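Local coordinates for protein CRISPR system Cmr subunit Cmr1-1 (Pyrococcus furiosus, PDB 4W8Z) that caps, together with Cmr6, the type III-B Cmr ribonucleoprotein complex, an RNA-binding assembly built along crRNA in CRISPR defence against mobile genetic elements, at residues M42-R47 / I300-S305; H308-S313 / N320-F325. All coordinates share one frame; numbering follows the deposited sequence.

Contact 1: M42-R47 / I300-S305; sequences MRWWFR and IKFFQS
Helix 38-54, the first helix of the ferredoxin-like βαββαβ fold expected of RAMP proteins, is joined here to strand 294-302 of the C-terminal sheet by an aromatic cluster, in which Trp44 and Trp45 reach Phe302 and Ile300. Only side-chain ends meet: the axes of the short helix and strand segments stay 14.2 Å apart at closest approach, at 61° to each other, and the segments bury just 125 Å² between them. Phe302 is the shared partner. Trp44 and Phe302 reach toward each other and form an offset edge-to-face pair, the edge of the indole directed at the phenyl face; the six-membered ring of Trp44 and the Phe302 ring have centroids 5.6 Å apart and planes at 70°. Its closest atoms are Trp44 CH2 and Phe302 CZ, 3.8 Å apart. With CG anti to the backbone N (chi1 -167°), the Trp44 indole is directed toward the strand.

Trp45, one residue on, crosses Phe302 at about a right angle, and its CH2 lies 4.0 Å from Phe302 CZ, at the edge of the phenyl ring. The two indoles also brace each other, since Trp44 CZ3 sits 3.7 Å above the Trp45 plane, over its centre. On the strand side, Ile300 CG1 rests 3.8 Å over one face of Phe302, offset toward the rim, so isoleucine and phenylalanine present a joint apolar surface to the helix.

Trp285, on the adjacent strand 284-291, meets both the Trp44 and Phe302 rings, while Ala148 and Leu152 of helix 136-152 pack on Trp45. The buried join is thus apolar, and its last member is Ile300 CD1, which meets the indole edge in plane, 4.0 Å from Trp45 CH2.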
ATOM      1  N   MET A  42       2.590  -8.836   3.613  1.00 71.46           N
ATOM      2  CA  MET A  42       3.294  -9.756   2.720  1.00 75.50           C
ATOM      3  C   MET A  42       2.312 -10.754   2.122  1.00 82.28           C
ATOM      4  O   MET A  42       2.326 -11.018   0.917  1.00 83.03           O
ATOM      5  CB  MET A  42       4.409 -10.498   3.462  1.00 71.11           C
ATOM      6  CG  MET A  42       5.666  -9.675   3.705  1.00 73.12           C
ATOM      7  SD  MET A  42       6.912 -10.589   4.635  1.00 73.69           S
ATOM      8  CE  MET A  42       7.124 -12.019   3.580  1.00 72.56           C
ATOM      9  N   ARG A  43       1.453 -11.299   2.979  1.00 77.65           N
ATOM     10  CA  ARG A  43       0.424 -12.230   2.548  1.00 72.99           C
ATOM     11  C   ARG A  43      -0.493 -11.557   1.539  1.00 73.74           C
ATOM     12  O   ARG A  43      -0.863 -12.155   0.527  1.00 71.79           O
ATOM     13  CB  ARG A  43      -0.381 -12.736   3.744  1.00 80.93           C
ATOM     14  CG  ARG A  43      -1.147 -14.014   3.472  1.00 87.21           C
ATOM     15  CD  ARG A  43      -2.208 -14.259   4.522  1.00 92.63           C
ATOM     16  NE  ARG A  43      -2.670 -15.641   4.492  1.00100.04           N
ATOM     17  CZ  ARG A  43      -2.188 -16.597   5.276  1.00107.36           C
ATOM     18  NH1 ARG A  43      -1.237 -16.308   6.154  1.00112.82           N
ATOM     19  NH2 ARG A  43      -2.658 -17.837   5.186  1.00109.50           N
ATOM     20  N   TRP A  44      -0.846 -10.303   1.812  1.00 74.81           N
ATOM     21  CA  TRP A  44      -1.698  -9.543   0.906  1.00 70.41           C
ATOM     22  C   TRP A  44      -1.036  -9.410  -0.455  1.00 72.59           C
ATOM     23  O   TRP A  44      -1.670  -9.617  -1.488  1.00 75.44           O
ATOM     24  CB  TRP A  44      -2.004  -8.155   1.467  1.00 65.61           C
ATOM     25  CG  TRP A  44      -3.113  -7.458   0.727  1.00 68.01           C
ATOM     26  CD1 TRP A  44      -4.427  -7.420   1.080  1.00 62.71           C
ATOM     27  CD2 TRP A  44      -3.005  -6.709  -0.495  1.00 76.79           C
ATOM     28  NE1 TRP A  44      -5.147  -6.693   0.160  1.00 66.93           N
ATOM     29  CE2 TRP A  44      -4.298  -6.247  -0.818  1.00 68.88           C
ATOM     30  CE3 TRP A  44      -1.940  -6.381  -1.343  1.00 61.64           C
ATOM     31  CZ2 TRP A  44      -4.558  -5.479  -1.951  1.00 63.23           C
ATOM     32  CZ3 TRP A  44      -2.199  -5.624  -2.470  1.00 61.71           C
ATOM     33  CH2 TRP A  44      -3.499  -5.180  -2.765  1.00 65.33           C
ATOM     34  N   TRP A  45       0.250  -9.073  -0.446  1.00 76.65           N
ATOM     35  CA  TRP A  45       0.963  -8.794  -1.682  1.00 70.63           C
ATOM     36  C   TRP A  45       1.283 -10.051  -2.468  1.00 72.89           C
ATOM     37  O   TRP A  45       1.462  -9.993  -3.682  1.00 78.56           O
ATOM     38  CB  TRP A  45       2.240  -8.002  -1.391  1.00 69.82           C
ATOM     39  CG  TRP A  45       1.974  -6.542  -1.446  1.00 66.19           C
ATOM     40  CD1 TRP A  45       1.923  -5.674  -0.397  1.00 67.68           C
ATOM     41  CD2 TRP A  45       1.659  -5.780  -2.616  1.00 65.24           C
ATOM     42  NE1 TRP A  45       1.617  -4.411  -0.842  1.00 75.57           N
ATOM     43  CE2 TRP A  45       1.448  -4.449  -2.201  1.00 69.03           C
ATOM     44  CE3 TRP A  45       1.540  -6.092  -3.975  1.00 70.81           C
ATOM     45  CZ2 TRP A  45       1.129  -3.428  -3.097  1.00 70.71           C
ATOM     46  CZ3 TRP A  45       1.224  -5.078  -4.863  1.00 75.25           C
ATOM     47  CH2 TRP A  45       1.022  -3.760  -4.419  1.00 73.44           C
ATOM     48  N   PHE A  46       1.343 -11.189  -1.788  1.00 75.45           N
ATOM     49  CA  PHE A  46       1.518 -12.447  -2.496  1.00 76.55           C
ATOM     50  C   PHE A  46       0.312 -12.707  -3.387  1.00 72.81           C
ATOM     51  O   PHE A  46       0.448 -13.180  -4.512  1.00 73.26           O
ATOM     52  CB  PHE A  46       1.713 -13.612  -1.527  1.00 74.82           C
ATOM     53  CG  PHE A  46       1.655 -14.952  -2.190  1.00 77.45           C
ATOM     54  CD1 PHE A  46       2.747 -15.442  -2.883  1.00 76.32           C
ATOM     55  CD2 PHE A  46       0.501 -15.716  -2.138  1.00 86.30           C
ATOM     56  CE1 PHE A  46       2.692 -16.672  -3.504  1.00 85.57           C
ATOM     57  CE2 PHE A  46       0.440 -16.945  -2.757  1.00 86.02           C
ATOM     58  CZ  PHE A  46       1.538 -17.425  -3.441  1.00 85.31           C
ATOM     59  N   ARG A  47      -0.870 -12.394  -2.871  1.00 77.67           N
ATOM     60  CA  ARG A  47      -2.108 -12.628  -3.601  1.00 75.51           C
ATOM     61  C   ARG A  47      -2.197 -11.725  -4.821  1.00 74.44           C
ATOM     62  O   ARG A  47      -2.730 -12.115  -5.856  1.00 77.89           O
ATOM     63  CB  ARG A  47      -3.319 -12.403  -2.699  1.00 76.94           C
ATOM     64  CG  ARG A  47      -3.350 -13.270  -1.457  1.00 82.77           C
ATOM     65  CD  ARG A  47      -4.752 -13.297  -0.881  1.00 92.28           C
ATOM     66  NE  ARG A  47      -5.726 -13.558  -1.938  1.00110.74           N
ATOM     67  CZ  ARG A  47      -6.993 -13.902  -1.731  1.00111.07           C
ATOM     68  NH1 ARG A  47      -7.456 -14.039  -0.495  1.00126.93           N
ATOM     69  NH2 ARG A  47      -7.794 -14.116  -2.764  1.00102.93           N
ATOM     70  N   ILE A 300      -0.781   4.232  -6.289  1.00 59.60           N
ATOM     71  CA  ILE A 300      -1.148   3.006  -6.982  1.00 66.58           C
ATOM     72  C   ILE A 300      -2.673   2.880  -7.083  1.00 62.92           C
ATOM     73  O   ILE A 300      -3.399   3.155  -6.126  1.00 60.87           O
ATOM     74  CB  ILE A 300      -0.533   1.755  -6.294  1.00 66.61           C
ATOM     75  CG1 ILE A 300      -0.903   0.481  -7.066  1.00 71.13           C
ATOM     76  CG2 ILE A 300      -0.961   1.658  -4.842  1.00 55.87           C
ATOM     77  CD1 ILE A 300      -0.019  -0.707  -6.754  1.00 68.51           C
ATOM     78  N   LYS A 301      -3.148   2.493  -8.265  1.00 73.07           N
ATOM     79  CA  LYS A 301      -4.580   2.328  -8.527  1.00 68.32           C
ATOM     80  C   LYS A 301      -4.911   0.892  -8.944  1.00 67.06           C
ATOM     81  O   LYS A 301      -4.338   0.379  -9.900  1.00 70.36           O
ATOM     82  CB  LYS A 301      -5.033   3.312  -9.610  1.00 65.01           C
ATOM     83  CG  LYS A 301      -5.173   4.742  -9.117  1.00 64.42           C
ATOM     84  CD  LYS A 301      -5.334   5.736 -10.257  1.00 65.20           C
ATOM     85  CE  LYS A 301      -4.008   5.993 -10.944  1.00 69.33           C
ATOM     86  NZ  LYS A 301      -4.082   7.126 -11.912  1.00 80.57           N
ATOM     87  N   PHE A 302      -5.833   0.248  -8.227  1.00 67.44           N
ATOM     88  CA  PHE A 302      -6.156  -1.161  -8.474  1.00 70.69           C
ATOM     89  C   PHE A 302      -7.450  -1.365  -9.260  1.00 78.82           C
ATOM     90  O   PHE A 302      -8.525  -1.008  -8.786  1.00 85.28           O
ATOM     91  CB  PHE A 302      -6.273  -1.923  -7.152  1.00 70.30           C
ATOM     92  CG  PHE A 302      -5.000  -1.988  -6.371  1.00 75.68           C
ATOM     93  CD1 PHE A 302      -4.004  -2.883  -6.723  1.00 75.78           C
ATOM     94  CD2 PHE A 302      -4.804  -1.169  -5.270  1.00 75.22           C
ATOM     95  CE1 PHE A 302      -2.832  -2.951  -6.004  1.00 84.48           C
ATOM     96  CE2 PHE A 302      -3.634  -1.233  -4.543  1.00 74.80           C
ATOM     97  CZ  PHE A 302      -2.645  -2.126  -4.908  1.00 85.47           C
ATOM     98  N   PHE A 303      -7.359  -1.974 -10.439  1.00 80.50           N
ATOM     99  CA  PHE A 303      -8.547  -2.208 -11.256  1.00 81.11           C
ATOM    100  C   PHE A 303      -8.955  -3.678 -11.231  1.00 83.91           C
ATOM    101  O   PHE A 303      -8.165  -4.542 -11.602  1.00 99.01           O
ATOM    102  CB  PHE A 303      -8.307  -1.751 -12.700  1.00 82.11           C
ATOM    103  CG  PHE A 303      -7.820  -0.327 -12.818  1.00 92.95           C
ATOM    104  CD1 PHE A 303      -8.657   0.732 -12.507  1.00 87.65           C
ATOM    105  CD2 PHE A 303      -6.530  -0.050 -13.250  1.00 95.66           C
ATOM    106  CE1 PHE A 303      -8.219   2.037 -12.614  1.00 87.63           C
ATOM    107  CE2 PHE A 303      -6.087   1.256 -13.361  1.00 85.62           C
ATOM    108  CZ  PHE A 303      -6.933   2.300 -13.042  1.00 88.20           C
ATOM    109  N   GLN A 304     -10.178  -3.960 -10.783  1.00 88.32           N
ATOM    110  CA  GLN A 304     -10.698  -5.328 -10.795  1.00 94.23           C
ATOM    111  C   GLN A 304     -12.198  -5.372 -11.102  1.00101.94           C
ATOM    112  O   GLN A 304     -12.805  -4.345 -11.397  1.00105.43           O
ATOM    113  CB  GLN A 304     -10.418  -6.028  -9.462  1.00 97.63           C
ATOM    114  CG  GLN A 304     -11.328  -5.609  -8.317  1.00 99.13           C
ATOM    115  CD  GLN A 304     -10.628  -4.722  -7.316  1.00100.77           C
ATOM    116  OE1 GLN A 304     -10.344  -3.557  -7.593  1.00111.63           O
ATOM    117  NE2 GLN A 304     -10.347  -5.268  -6.138  1.00 98.97           N
ATOM    118  N   SER A 305     -12.785  -6.564 -11.025  1.00104.95           N
ATOM    119  CA  SER A 305     -14.188  -6.767 -11.389  1.00104.17           C
ATOM    120  C   SER A 305     -15.172  -6.415 -10.276  1.00111.17           C
ATOM    121  O   SER A 305     -16.247  -5.875 -10.545  1.00115.03           O
ATOM    122  CB  SER A 305     -14.416  -8.216 -11.815  1.00104.53           C
ATOM    123  OG  SER A 305     -13.644  -8.534 -12.957  1.00110.11           O
TER

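Contact 2: H308-S313 / N320-F325; sequences HPEVRS and NVLSNF
Glu310 lays its side chain against one methyl of Leu322, CD1, and this overlap is the main contact between 308-313 and 320-325. CB and CG of the aliphatic stem, and the carboxylate carbon CD, share the methyl: Glu310 CB is 3.7 Å from Leu322 CD1, Glu310 CG 3.6 Å and Glu310 CD again 3.7 Å. Such nearly equal distances show that the methyl lies alongside the chain instead of meeting its end. The arrangement follows from an extended glutamate, with CG anti to the backbone N (chi1 -173°) and the next torsion also near 180° (chi2 173°), which runs past the methyl from CB to the carboxylate and points the carboxylate toward helix 237-264. The two side chains run at a slant to each other, and 163 Å² is buried between the segments, with Glu310 and Leu322 contributing most of it.

The carboxylate finds its polar partners on that helix. Glu310 OE1 forms a salt bridge with Arg255, whereas Glu310 OE2 is hydrogen-bonded to Tyr259, so both oxygens are held and the group is fixed in rotation. Glu310 OE1 and Asn324 ND2 are 4.3 Å apart, a proximity and not a bond; Asn324 OD1 is hydrogen-bonded to Tyr251 OH.

The backbone carrying Leu322 is itself tied down. Its carbonyl accepts from Phe325 N, with Leu322 O and Phe325 N 3.0 Å apart, at the short 3-10 segment 323-325, while Leu322 N bonds to Tyr251. The CA atoms of Glu310 and Asn320, the nearest across the two segments, are 7.0 Å apart, and Asn320 O bonds to Arg255, the residue that also holds the glutamate. Both segments belong to the loop between strand 294-302 and helix 327-330; they lie along helix 237-264, and a backbone hydrogen bond between Val321 and Leu284 joins the loop to strand 284-291.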
ATOM      1  N   HIS A 308     -16.632  -1.678  -5.731  1.00175.27           N
ATOM      2  CA  HIS A 308     -16.380  -1.126  -4.405  1.00178.94           C
ATOM      3  C   HIS A 308     -17.103   0.206  -4.272  1.00175.92           C
ATOM      4  O   HIS A 308     -16.783   1.160  -4.983  1.00184.84           O
ATOM      5  CB  HIS A 308     -14.882  -0.938  -4.155  1.00182.51           C
ATOM      6  CG  HIS A 308     -14.045  -2.091  -4.609  1.00185.25           C
ATOM      7  ND1 HIS A 308     -13.630  -3.094  -3.759  1.00184.69           N
ATOM      8  CD2 HIS A 308     -13.544  -2.399  -5.829  1.00185.10           C
ATOM      9  CE1 HIS A 308     -12.910  -3.971  -4.436  1.00185.52           C
ATOM     10  NE2 HIS A 308     -12.844  -3.574  -5.694  1.00184.48           N
ATOM     11  N   PRO A 309     -18.080   0.276  -3.358  1.00143.63           N
ATOM     12  CA  PRO A 309     -18.877   1.497  -3.204  1.00127.30           C
ATOM     13  C   PRO A 309     -18.030   2.700  -2.790  1.00122.37           C
ATOM     14  O   PRO A 309     -17.061   2.548  -2.043  1.00110.13           O
ATOM     15  CB  PRO A 309     -19.876   1.124  -2.102  1.00123.69           C
ATOM     16  CG  PRO A 309     -19.207   0.028  -1.339  1.00128.17           C
ATOM     17  CD  PRO A 309     -18.439  -0.750  -2.363  1.00129.01           C
ATOM     18  N   GLU A 310     -18.380   3.879  -3.297  1.00117.35           N
ATOM     19  CA  GLU A 310     -17.772   5.108  -2.813  1.00116.63           C
ATOM     20  C   GLU A 310     -18.511   5.512  -1.547  1.00121.60           C
ATOM     21  O   GLU A 310     -18.061   6.366  -0.796  1.00130.74           O
ATOM     22  CB  GLU A 310     -17.830   6.225  -3.861  1.00113.14           C
ATOM     23  CG  GLU A 310     -17.055   7.486  -3.466  1.00112.70           C
ATOM     24  CD  GLU A 310     -16.978   8.512  -4.579  1.00114.49           C
ATOM     25  OE1 GLU A 310     -16.212   9.491  -4.439  1.00113.32           O
ATOM     26  OE2 GLU A 310     -17.691   8.344  -5.591  1.00120.94           O
ATOM     27  N   VAL A 311     -19.643   4.861  -1.308  1.00115.74           N
ATOM     28  CA  VAL A 311     -20.506   5.193  -0.187  1.00114.04           C
ATOM     29  C   VAL A 311     -20.400   4.183   0.957  1.00116.69           C
ATOM     30  O   VAL A 311     -20.579   2.978   0.759  1.00130.51           O
ATOM     31  CB  VAL A 311     -21.964   5.287  -0.651  1.00118.20           C
ATOM     32  CG1 VAL A 311     -22.247   6.667  -1.211  1.00119.66           C
ATOM     33  CG2 VAL A 311     -22.238   4.221  -1.700  1.00120.71           C
ATOM     34  N   ARG A 312     -20.113   4.684   2.153  1.00100.10           N
ATOM     35  CA  ARG A 312     -19.973   3.833   3.329  1.00 91.12           C
ATOM     36  C   ARG A 312     -20.732   4.423   4.521  1.00 83.97           C
ATOM     37  O   ARG A 312     -20.889   5.641   4.619  1.00 86.10           O
ATOM     38  CB  ARG A 312     -18.493   3.645   3.665  1.00 91.41           C
ATOM     39  CG  ARG A 312     -18.155   2.285   4.239  1.00 97.96           C
ATOM     40  CD  ARG A 312     -18.820   1.174   3.448  1.00105.45           C
ATOM     41  NE  ARG A 312     -18.542  -0.143   4.012  1.00108.74           N
ATOM     42  CZ  ARG A 312     -19.039  -0.585   5.163  1.00111.22           C
ATOM     43  NH1 ARG A 312     -19.838   0.187   5.891  1.00 95.33           N
ATOM     44  NH2 ARG A 312     -18.733  -1.803   5.594  1.00112.79           N
ATOM     45  N   SER A 313     -21.208   3.568   5.423  1.00 74.52           N
ATOM     46  CA  SER A 313     -21.974   4.046   6.573  1.00 72.46           C
ATOM     47  C   SER A 313     -21.042   4.455   7.710  1.00 71.24           C
ATOM     48  O   SER A 313     -21.089   3.907   8.812  1.00 66.41           O
ATOM     49  CB  SER A 313     -22.966   2.988   7.052  1.00 68.16           C
ATOM     50  OG  SER A 313     -22.288   1.870   7.585  1.00 81.23           O
ATOM     51  N   ASN A 320     -12.962   5.699   1.566  1.00 67.32           N
ATOM     52  CA  ASN A 320     -11.791   5.401   0.747  1.00 57.79           C
ATOM     53  C   ASN A 320     -11.506   6.471  -0.299  1.00 64.86           C
ATOM     54  O   ASN A 320     -12.427   7.071  -0.858  1.00 64.30           O
ATOM     55  CB  ASN A 320     -11.958   4.058   0.037  1.00 56.93           C
ATOM     56  CG  ASN A 320     -11.879   2.885   0.981  1.00 61.75           C
ATOM     57  OD1 ASN A 320     -11.366   3.002   2.092  1.00 71.61           O
ATOM     58  ND2 ASN A 320     -12.373   1.735   0.538  1.00 66.03           N
ATOM     59  N   VAL A 321     -10.224   6.697  -0.570  1.00 64.48           N
ATOM     60  CA  VAL A 321      -9.818   7.579  -1.657  1.00 62.72           C
ATOM     61  C   VAL A 321      -9.805   6.796  -2.970  1.00 66.53           C
ATOM     62  O   VAL A 321      -9.170   5.748  -3.064  1.00 70.81           O
ATOM     63  CB  VAL A 321      -8.434   8.197  -1.394  1.00 62.52           C
ATOM     64  CG1 VAL A 321      -7.985   9.025  -2.581  1.00 60.71           C
ATOM     65  CG2 VAL A 321      -8.471   9.046  -0.129  1.00 64.48           C
ATOM     66  N   LEU A 322     -10.518   7.296  -3.975  1.00 63.40           N
ATOM     67  CA  LEU A 322     -10.664   6.571  -5.233  1.00 63.63           C
ATOM     68  C   LEU A 322      -9.836   7.189  -6.345  1.00 68.11           C
ATOM     69  O   LEU A 322      -9.191   8.218  -6.156  1.00 73.49           O
ATOM     70  CB  LEU A 322     -12.130   6.519  -5.656  1.00 73.57           C
ATOM     71  CG  LEU A 322     -13.107   5.902  -4.654  1.00 71.93           C
ATOM     72  CD1 LEU A 322     -14.483   5.810  -5.289  1.00 65.91           C
ATOM     73  CD2 LEU A 322     -12.620   4.529  -4.183  1.00 63.36           C
ATOM     74  N   SER A 323      -9.870   6.562  -7.514  1.00 68.27           N
ATOM     75  CA  SER A 323      -8.965   6.920  -8.597  1.00 67.27           C
ATOM     76  C   SER A 323      -9.237   8.295  -9.196  1.00 69.65           C
ATOM     77  O   SER A 323      -8.385   8.848  -9.881  1.00 75.08           O
ATOM     78  CB  SER A 323      -9.035   5.870  -9.694  1.00 66.85           C
ATOM     79  OG  SER A 323     -10.333   5.847 -10.256  1.00 89.01           O
ATOM     80  N   ASN A 324     -10.413   8.859  -8.941  1.00 67.84           N
ATOM     81  CA  ASN A 324     -10.704  10.197  -9.450  1.00 67.60           C
ATOM     82  C   ASN A 324      -9.971  11.282  -8.657  1.00 81.92           C
ATOM     83  O   ASN A 324     -10.127  12.475  -8.924  1.00 93.16           O
ATOM     84  CB  ASN A 324     -12.210  10.460  -9.444  1.00 68.18           C
ATOM     85  CG  ASN A 324     -12.826  10.323  -8.070  1.00 67.85           C
ATOM     86  OD1 ASN A 324     -12.274   9.679  -7.185  1.00 77.73           O
ATOM     87  ND2 ASN A 324     -13.989  10.921  -7.891  1.00 71.30           N
ATOM     88  N   PHE A 325      -9.172  10.854  -7.683  1.00 75.77           N
ATOM     89  CA  PHE A 325      -8.366  11.750  -6.867  1.00 67.84           C
ATOM     90  C   PHE A 325      -7.097  12.186  -7.602  1.00 80.46           C
ATOM     91  O   PHE A 325      -6.453  13.164  -7.220  1.00 84.55           O
ATOM     92  CB  PHE A 325      -8.022  11.066  -5.539  1.00 63.76           C
ATOM     93  CG  PHE A 325      -6.915  11.730  -4.763  1.00 68.10           C
ATOM     94  CD1 PHE A 325      -7.104  12.964  -4.165  1.00 66.15           C
ATOM     95  CD2 PHE A 325      -5.687  11.101  -4.614  1.00 70.52           C
ATOM     96  CE1 PHE A 325      -6.086  13.565  -3.440  1.00 64.33           C
ATOM     97  CE2 PHE A 325      -4.665  11.698  -3.893  1.00 63.11           C
ATOM     98  CZ  PHE A 325      -4.868  12.930  -3.303  1.00 60.27           C
TER

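In the fold
Contact 1 is the buried one, centred about 9 Å from the centre of the chain, and joins distant parts of the sequence, a helix of the RAMP superfamily range and a strand of the Cmr1-like C-terminal range. Contact 2, about 16 Å from that centre and partly buried, is local, pairing two pieces of one loop within the C-terminal range. Their chemistry differs accordingly: aromatic and aliphatic side chains alone in contact 1, an aliphatic overlap beside a carboxylate held by side chains of helix 237-264 in contact 2. The contact centres lie about 16 Å apart, and the two touch where Lys301 CD packs 3.7 Å from Ser323 CB.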